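PDB 1TKS: 3,4-dihydroxy-2-butanone 4-phosphate synthase from Candida albicans, which catalyses the conversion of D-ribulose 5-phosphate to formate and 3,4-dihydroxy-2-butanone 4-phosphate, a step of riboflavin biosynthesis. Local coordinates for residues I182-G185 / G189-I192; L35-E40 / Q44-F49; T146-Q151 / I193-L198. All blocks are in the same frame, centred on the assembly; numbering follows the deposited sequence.

Contact 1 of 3, residues I182-G185 / G189-I192; sequences IQFG and GIKI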
loop_
_atom_site.group_PDB
_atom_site.type_symbol
_atom_site.label_atom_id
_atom_site.label_comp_id
_atom_site.label_asym_id
_atom_site.label_seq_id
_atom_site.Cartn_x
_atom_site.Cartn_y
_atom_site.Cartn_z
ATOM N N ILE B 182 13.850 -16.728 6.959
ATOM C CA ILE B 182 14.650 -17.881 6.564
ATOM C C ILE B 182 13.699 -18.934 6.000
ATOM O O ILE B 182 13.963 -19.539 4.963
ATOM C CB ILE B 182 15.413 -18.458 7.781
ATOM C CG1 ILE B 182 16.463 -17.452 8.248
ATOM C CG2 ILE B 182 16.047 -19.796 7.422
ATOM C CD1 ILE B 182 17.215 -17.872 9.494
ATOM N N GLN B 183 12.581 -19.133 6.690
ATOM C CA GLN B 183 11.572 -20.093 6.256
ATOM C C GLN B 183 11.001 -19.692 4.894
ATOM O O GLN B 183 10.838 -20.530 4.006
ATOM C CB GLN B 183 10.453 -20.168 7.301
ATOM C CG GLN B 183 9.063 -20.424 6.746
ATOM C CD GLN B 183 8.957 -21.734 6.007
ATOM O OE1 GLN B 183 9.203 -22.798 6.571
ATOM N NE2 GLN B 183 8.585 -21.666 4.733
ATOM N N PHE B 184 10.710 -18.402 4.740
ATOM C CA PHE B 184 10.151 -17.873 3.497
ATOM C C PHE B 184 11.152 -18.046 2.356
ATOM O O PHE B 184 10.788 -18.421 1.239
ATOM C CB PHE B 184 9.811 -16.389 3.671
ATOM C CG PHE B 184 9.023 -15.807 2.529
ATOM C CD1 PHE B 184 7.633 -15.909 2.499
ATOM C CD2 PHE B 184 9.674 -15.182 1.471
ATOM C CE1 PHE B 184 6.903 -15.397 1.428
ATOM C CE2 PHE B 184 8.958 -14.668 0.395
ATOM C CZ PHE B 184 7.569 -14.777 0.372
ATOM N N GLY B 185 12.420 -17.772 2.649
ATOM C CA GLY B 185 13.458 -17.908 1.644
ATOM C C GLY B 185 13.602 -19.332 1.142
ATOM O O GLY B 185 13.748 -19.558 -0.058
ATOM N N GLY B 189 12.690 -20.214 -2.483
ATOM C CA GLY B 189 13.980 -20.179 -3.144
ATOM C C GLY B 189 14.506 -18.770 -3.331
ATOM O O GLY B 189 14.985 -18.408 -4.407
ATOM N N ILE B 190 14.412 -17.971 -2.274
ATOM C CA ILE B 190 14.887 -16.594 -2.308
ATOM C C ILE B 190 16.060 -16.430 -1.349
ATOM O O ILE B 190 15.987 -16.825 -0.185
ATOM C CB ILE B 190 13.764 -15.611 -1.916
ATOM C CG1 ILE B 190 12.610 -15.733 -2.915
ATOM C CG2 ILE B 190 14.298 -14.177 -1.892
ATOM C CD1 ILE B 190 11.385 -14.894 -2.556
ATOM N N LYS B 191 17.145 -15.856 -1.862
ATOM C CA LYS B 191 18.357 -15.628 -1.085
ATOM C C LYS B 191 18.169 -14.481 -0.100
ATOM O O LYS B 191 17.410 -13.546 -0.357
ATOM C CB LYS B 191 19.525 -15.324 -2.027
ATOM C CG LYS B 191 20.023 -16.538 -2.811
ATOM C CD LYS B 191 20.861 -16.105 -4.007
ATOM C CE LYS B 191 21.697 -17.251 -4.557
ATOM N NZ LYS B 191 20.881 -18.462 -4.860
ATOM N N ILE B 192 18.881 -14.553 1.020
ATOM C CA ILE B 192 18.779 -13.543 2.071
ATOM C C ILE B 192 20.125 -12.881 2.335
ATOM O O ILE B 192 21.153 -13.551 2.379
ATOM C CB ILE B 192 18.297 -14.186 3.393
ATOM C CG1 ILE B 192 17.017 -14.986 3.143
ATOM C CG2 ILE B 192 18.074 -13.108 4.453
ATOM C CD1 ILE B 192 16.588 -15.818 4.327
#
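The chain folds back on itself where helix 178-188 ends, bringing the CA atoms of Gly185 and Ile190 to 4.4 Å. Gly189 is the first residue to leave the helix; its positive phi (65°) turns the backbone, and Ile190 N then donates to Gly185 O at 2.8 Å. This is the six-to-one bond expected of a Schellman-type C-cap, with glycine at the C' position. The N-H points fairly straight at the oxygen, making an angle of 155°, and uses an in-plane lone pair of the carbonyl. After the turn the chain runs into strand 191-194, an outer strand of the four-stranded mixed sheet in this chain, which pairs with strand 21-24. The bare CA of Gly185 lets the returning chain lie close, with Ile190 O only 3.3 Å from Gly185 CA.

Side chains complete the corner beside this backbone approach. Phe184 holds CG anti to its backbone N (chi1 -170°), which carries the ring along the helix flank to Ile190. There CE2 meets Ile190 CD1 at 3.8 Å, the methyl coming in obliquely. Tyr53 and His188 also pack on this ring, and Ile22 of strand 21-24 touches Phe184, Ile190 and Ile192; an apolar cluster thus joins the helix end to the sheet. Three residues before Gly185, Ile182 turns its side chain outward and offers mainly its backbone. Ile192 reaches it with an extended arm: its CD1 lies 3.6 Å from Ile182 CA and 4.2 Å from Ile182 CG1.

Contact 2 of 3, residues L35-E40 / Q44-F49; sequences LIMAAE and QEKMAF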
loop_
_atom_site.group_PDB
_atom_site.type_symbol
_atom_site.label_atom_id
_atom_site.label_comp_id
_atom_site.label_asym_id
_atom_site.label_seq_id
_atom_site.Cartn_x
_atom_site.Cartn_y
_atom_site.Cartn_z
ATOM N N LEU B 35 11.351 -7.544 0.968
ATOM C CA LEU B 35 11.650 -8.125 -0.334
ATOM C C LEU B 35 12.099 -6.966 -1.216
ATOM O O LEU B 35 11.468 -5.908 -1.223
ATOM C CB LEU B 35 10.402 -8.771 -0.935
ATOM C CG LEU B 35 10.079 -10.165 -0.405
ATOM C CD1 LEU B 35 8.730 -10.609 -0.936
ATOM C CD2 LEU B 35 11.178 -11.135 -0.831
ATOM N N ILE B 36 13.196 -7.157 -1.944
ATOM C CA ILE B 36 13.721 -6.125 -2.838
ATOM C C ILE B 36 14.188 -6.736 -4.157
ATOM O O ILE B 36 14.797 -7.805 -4.170
ATOM C CB ILE B 36 14.958 -5.394 -2.246
ATOM C CG1 ILE B 36 14.660 -4.890 -0.831
ATOM C CG2 ILE B 36 15.354 -4.235 -3.159
ATOM C CD1 ILE B 36 15.807 -4.112 -0.199
ATOM N N MET B 37 13.892 -6.062 -5.264
ATOM C CA MET B 37 14.348 -6.518 -6.575
ATOM C C MET B 37 14.504 -5.329 -7.504
ATOM O O MET B 37 14.054 -4.228 -7.193
ATOM C CB MET B 37 13.391 -7.560 -7.187
ATOM C CG MET B 37 12.050 -7.044 -7.728
ATOM S SD MET B 37 11.249 -8.261 -8.798
ATOM C CE MET B 37 12.168 -8.084 -10.310
ATOM N N ALA B 38 15.155 -5.559 -8.638
ATOM C CA ALA B 38 15.389 -4.513 -9.624
ATOM C C ALA B 38 14.074 -3.967 -10.168
ATOM O O ALA B 38 13.220 -4.722 -10.623
ATOM C CB ALA B 38 16.237 -5.061 -10.764
ATOM N N ALA B 39 13.919 -2.648 -10.125
ATOM C CA ALA B 39 12.697 -2.014 -10.607
ATOM C C ALA B 39 12.421 -2.311 -12.078
ATOM O O ALA B 39 11.277 -2.574 -12.464
ATOM C CB ALA B 39 12.767 -0.500 -10.384
ATOM N N GLU B 40 13.465 -2.272 -12.899
ATOM C CA GLU B 40 13.313 -2.510 -14.330
ATOM C C GLU B 40 12.965 -3.946 -14.691
ATOM O O GLU B 40 12.575 -4.224 -15.824
ATOM C CB GLU B 40 14.592 -2.105 -15.067
ATOM C CG GLU B 40 15.828 -2.880 -14.641
ATOM C CD GLU B 40 17.106 -2.237 -15.137
ATOM O OE1 GLU B 40 17.511 -2.503 -16.288
ATOM O OE2 GLU B 40 17.694 -1.450 -14.373
ATOM N N GLN B 44 4.461 -8.401 -13.956
ATOM C CA GLN B 44 3.133 -8.446 -13.365
ATOM C C GLN B 44 3.099 -9.559 -12.322
ATOM O O GLN B 44 2.642 -9.353 -11.204
ATOM C CB GLN B 44 2.083 -8.723 -14.446
ATOM C CG GLN B 44 0.641 -8.611 -13.970
ATOM C CD GLN B 44 0.107 -9.875 -13.312
ATOM O OE1 GLN B 44 -1.015 -9.890 -12.807
ATOM N NE2 GLN B 44 0.899 -10.942 -13.328
ATOM N N GLU B 45 3.594 -10.736 -12.695
ATOM C CA GLU B 45 3.604 -11.875 -11.785
ATOM C C GLU B 45 4.455 -11.610 -10.550
ATOM O O GLU B 45 4.071 -11.969 -9.437
ATOM C CB GLU B 45 4.131 -13.134 -12.480
ATOM C CG GLU B 45 3.310 -13.649 -13.656
ATOM C CD GLU B 45 3.413 -12.773 -14.890
ATOM O OE1 GLU B 45 4.381 -11.991 -15.001
ATOM O OE2 GLU B 45 2.528 -12.881 -15.762
ATOM N N LYS B 46 5.613 -10.985 -10.737
ATOM C CA LYS B 46 6.498 -10.706 -9.609
ATOM C C LYS B 46 5.915 -9.658 -8.676
ATOM O O LYS B 46 6.137 -9.706 -7.463
ATOM C CB LYS B 46 7.873 -10.275 -10.117
ATOM C CG LYS B 46 8.670 -11.436 -10.692
ATOM C CD LYS B 46 9.916 -10.973 -11.420
ATOM C CE LYS B 46 10.767 -12.166 -11.821
ATOM N NZ LYS B 46 11.986 -11.768 -12.565
ATOM N N MET B 47 5.167 -8.715 -9.242
ATOM C CA MET B 47 4.522 -7.683 -8.433
ATOM C C MET B 47 3.376 -8.333 -7.658
ATOM O O MET B 47 3.117 -7.996 -6.503
ATOM C CB MET B 47 3.967 -6.558 -9.311
ATOM C CG MET B 47 3.223 -5.483 -8.514
ATOM S SD MET B 47 4.245 -4.542 -7.343
ATOM C CE MET B 47 4.146 -5.464 -5.874
ATOM N N ALA B 48 2.683 -9.267 -8.303
ATOM C CA ALA B 48 1.582 -9.950 -7.642
ATOM C C ALA B 48 2.147 -10.730 -6.456
ATOM O O ALA B 48 1.519 -10.814 -5.398
ATOM C CB ALA B 48 0.876 -10.893 -8.607
ATOM N N PHE B 49 3.337 -11.298 -6.639
ATOM C CA PHE B 49 4.000 -12.061 -5.591
ATOM C C PHE B 49 4.375 -11.123 -4.452
ATOM O O PHE B 49 4.105 -11.407 -3.281
ATOM C CB PHE B 49 5.261 -12.730 -6.145
ATOM C CG PHE B 49 5.992 -13.584 -5.146
ATOM C CD1 PHE B 49 5.635 -14.916 -4.951
ATOM C CD2 PHE B 49 7.058 -13.061 -4.417
ATOM C CE1 PHE B 49 6.333 -15.717 -4.043
ATOM C CE2 PHE B 49 7.760 -13.851 -3.508
ATOM C CZ PHE B 49 7.397 -15.188 -3.324
#
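Met37 and Lys46 cross at about a right angle where helix 44-52 lies over strand 34-38, the two elements of a strand-loop-helix unit in which the helix packs against one face of the strand. The two segments meet through side chains alone; the nearest CA atoms, those of Met37 and Lys46, are 9.4 Å apart.

The apolar part has two patches. In the first, the thioether of Met37 bends at chi3 (-78°) and lies against the methylene chain of Lys46: Met37 CE is 3.8 Å from Lys46 CD, while SD is 4.0 Å from the same carbon and also approaches Lys46 CB. In the second, Leu35 CD1 comes to 4.3 Å from Phe49 CE2, an oblique and looser touch. The ring of Phe49 is further packed edge-to-face with Tyr53 and with His188.

The polar interactions point elsewhere. Lys46 extends fully past CG, which takes its ammonium beyond the methionine to hydrogen-bond with Gly18 O, while its backbone N bonds to Thr43 OG1 just ahead of the helix. On the strand, backbone hydrogen bonds link Leu35 with Cys165 and Met37 with Val163, pairing strand 34-38 with strand 162-166.

Lys46 therefore plays two parts: its aliphatic stem extends the apolar layer over Met37, and its charged end is satisfied by a backbone carbonyl beyond it, which probably spares the apolar groups a buried charge.

Contact 3 of 3, residues T146-Q151 / I193-L198; sequences TEAAVQ and ININQL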
loop_
_atom_site.group_PDB
_atom_site.type_symbol
_atom_site.label_atom_id
_atom_site.label_comp_id
_atom_site.label_asym_id
_atom_site.label_seq_id
_atom_site.Cartn_x
_atom_site.Cartn_y
_atom_site.Cartn_z
ATOM N N THR B 146 16.059 1.947 1.451
ATOM C CA THR B 146 15.916 2.706 0.215
ATOM C C THR B 146 17.283 2.746 -0.449
ATOM O O THR B 146 17.422 2.425 -1.633
ATOM C CB THR B 146 15.445 4.146 0.489
ATOM O OG1 THR B 146 14.129 4.112 1.046
ATOM C CG2 THR B 146 15.421 4.959 -0.799
ATOM N N GLU B 147 18.294 3.139 0.320
ATOM C CA GLU B 147 19.653 3.193 -0.198
ATOM C C GLU B 147 20.115 1.797 -0.602
ATOM O O GLU B 147 20.817 1.637 -1.599
ATOM C CB GLU B 147 20.612 3.760 0.853
ATOM C CG GLU B 147 20.538 5.273 1.067
ATOM C CD GLU B 147 19.216 5.722 1.679
ATOM O OE1 GLU B 147 18.705 5.013 2.574
ATOM O OE2 GLU B 147 18.712 6.791 1.286
ATOM N N ALA B 148 19.719 0.784 0.164
ATOM C CA ALA B 148 20.121 -0.579 -0.151
ATOM C C ALA B 148 19.611 -1.011 -1.522
ATOM O O ALA B 148 20.355 -1.604 -2.310
ATOM C CB ALA B 148 19.618 -1.535 0.918
ATOM N N ALA B 149 18.349 -0.708 -1.815
ATOM C CA ALA B 149 17.760 -1.073 -3.104
ATOM C C ALA B 149 18.519 -0.438 -4.267
ATOM O O ALA B 149 18.875 -1.119 -5.226
ATOM C CB ALA B 149 16.282 -0.656 -3.150
ATOM N N VAL B 150 18.771 0.867 -4.188
ATOM C CA VAL B 150 19.494 1.539 -5.258
ATOM C C VAL B 150 20.942 1.039 -5.323
ATOM O O VAL B 150 21.529 0.962 -6.400
ATOM C CB VAL B 150 19.456 3.075 -5.069
ATOM C CG1 VAL B 150 20.235 3.772 -6.183
ATOM C CG2 VAL B 150 18.005 3.551 -5.064
ATOM N N GLN B 151 21.508 0.681 -4.174
ATOM C CA GLN B 151 22.877 0.173 -4.126
ATOM C C GLN B 151 22.957 -1.182 -4.831
ATOM O O GLN B 151 23.898 -1.443 -5.581
ATOM C CB GLN B 151 23.335 0.013 -2.676
ATOM C CG GLN B 151 24.831 -0.239 -2.510
ATOM C CD GLN B 151 25.617 1.046 -2.360
ATOM O OE1 GLN B 151 26.319 1.483 -3.276
ATOM N NE2 GLN B 151 25.498 1.664 -1.195
ATOM N N ILE B 193 20.116 -11.562 2.497
ATOM C CA ILE B 193 21.337 -10.813 2.791
ATOM C C ILE B 193 21.001 -9.756 3.836
ATOM O O ILE B 193 19.836 -9.580 4.194
ATOM C CB ILE B 193 21.890 -10.062 1.543
ATOM C CG1 ILE B 193 20.831 -9.104 0.987
ATOM C CG2 ILE B 193 22.318 -11.052 0.469
ATOM C CD1 ILE B 193 21.384 -8.067 0.026
ATOM N N ASN B 194 22.013 -9.066 4.347
ATOM C CA ASN B 194 21.757 -7.991 5.290
ATOM C C ASN B 194 22.608 -6.788 4.897
ATOM O O ASN B 194 23.634 -6.934 4.227
ATOM C CB ASN B 194 21.974 -8.442 6.753
ATOM C CG ASN B 194 23.412 -8.799 7.075
ATOM O OD1 ASN B 194 24.256 -7.924 7.253
ATOM N ND2 ASN B 194 23.693 -10.097 7.166
ATOM N N ILE B 195 22.155 -5.598 5.278
ATOM C CA ILE B 195 22.846 -4.363 4.921
ATOM C C ILE B 195 24.254 -4.255 5.469
ATOM O O ILE B 195 25.145 -3.757 4.790
ATOM C CB ILE B 195 22.026 -3.135 5.354
ATOM C CG1 ILE B 195 20.699 -3.126 4.591
ATOM C CG2 ILE B 195 22.815 -1.854 5.092
ATOM C CD1 ILE B 195 19.735 -2.038 5.022
ATOM N N ASN B 196 24.456 -4.708 6.701
ATOM C CA ASN B 196 25.781 -4.664 7.298
ATOM C C ASN B 196 26.727 -5.453 6.405
ATOM O O ASN B 196 27.850 -5.033 6.122
ATOM C CB ASN B 196 25.751 -5.288 8.691
ATOM C CG ASN B 196 25.909 -4.264 9.784
ATOM O OD1 ASN B 196 25.045 -3.411 9.986
ATOM N ND2 ASN B 196 27.027 -4.333 10.494
ATOM N N GLN B 197 26.247 -6.607 5.966
ATOM C CA GLN B 197 27.001 -7.496 5.099
ATOM C C GLN B 197 27.330 -6.790 3.784
ATOM O O GLN B 197 28.432 -6.922 3.251
ATOM C CB GLN B 197 26.164 -8.749 4.837
ATOM C CG GLN B 197 26.875 -9.854 4.100
ATOM C CD GLN B 197 25.909 -10.881 3.536
ATOM O OE1 GLN B 197 26.324 -11.937 3.058
ATOM N NE2 GLN B 197 24.616 -10.572 3.578
ATOM N N LEU B 198 26.369 -6.025 3.271
ATOM C CA LEU B 198 26.545 -5.303 2.017
ATOM C C LEU B 198 27.506 -4.119 2.166
ATOM O O LEU B 198 28.314 -3.852 1.276
ATOM C CB LEU B 198 25.183 -4.827 1.507
ATOM C CG LEU B 198 25.138 -4.216 0.107
ATOM C CD1 LEU B 198 25.745 -5.188 -0.899
ATOM C CD2 LEU B 198 23.693 -3.894 -0.262
#
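Ile195 and Leu198, one turn apart at the start of helix 195-203, face Ala148 and Gln151, likewise one turn apart on helix 145-155, and the two helices meet through these side chains.

Along 193-198, strand 191-194 first gives way to the helix at Asn194, the N-cap residue. Its side chain turns back over the first turn, and OD1 accepts from Gln197 N at 2.7 Å. The donor sits above the amide plane, 38° out of it, and the N-H points at the oxygen at 149°. Asn194 O meanwhile takes the first helical bond, from Leu198 N. Next comes Ile195, whose CA makes the nearest CA pair across the contact, 6.9 Å from that of Ala148. Its CG1 branch lies beside the backbone N (chi1 -63°) and runs past the small side chain opposite, so that both CG1 and CD1 are 4.1 Å from Ala148 CB. Ile195 also touches His145 and, on the sheet, Val23. Leu198 follows, its CD2 4.4 Å from Gln151 CG, the aliphatic part of that side chain; Leu198 also packs on Leu139, Leu152 and Leu155.

This is buried helix-helix packing next to the probable active site of a DHBP synthase: His145, which is expected to bind a magnesium ion and touches Ile195, and Thr146, which probably binds the substrate ribulose 5-phosphate, open the helix whose later residues Ala148 and Gln151 carry the contact.

How the contacts relate
Contacts 1 and 3 share strand 191-194: contact 1 leads into it from a helix end and contact 3 leads out of it into the next helix. Contact 1 lies farthest from the chain centre and is partly exposed; contact 3 is buried throughout, and contact 2, though nearest the centre, is only partly buried, with a partly exposed lysine at its margin. Only contact 1 joins its segments by a backbone hydrogen bond, whereas 2 and 3 meet through side chains. Contacts 1 and 2 merge into one apolar cluster, with Phe184 CZ 3.7 Å from Phe49 CZ. Contact 2 meets contact 3 through Ile36, whose CG2 lies 3.7 Å from Ala149 CB.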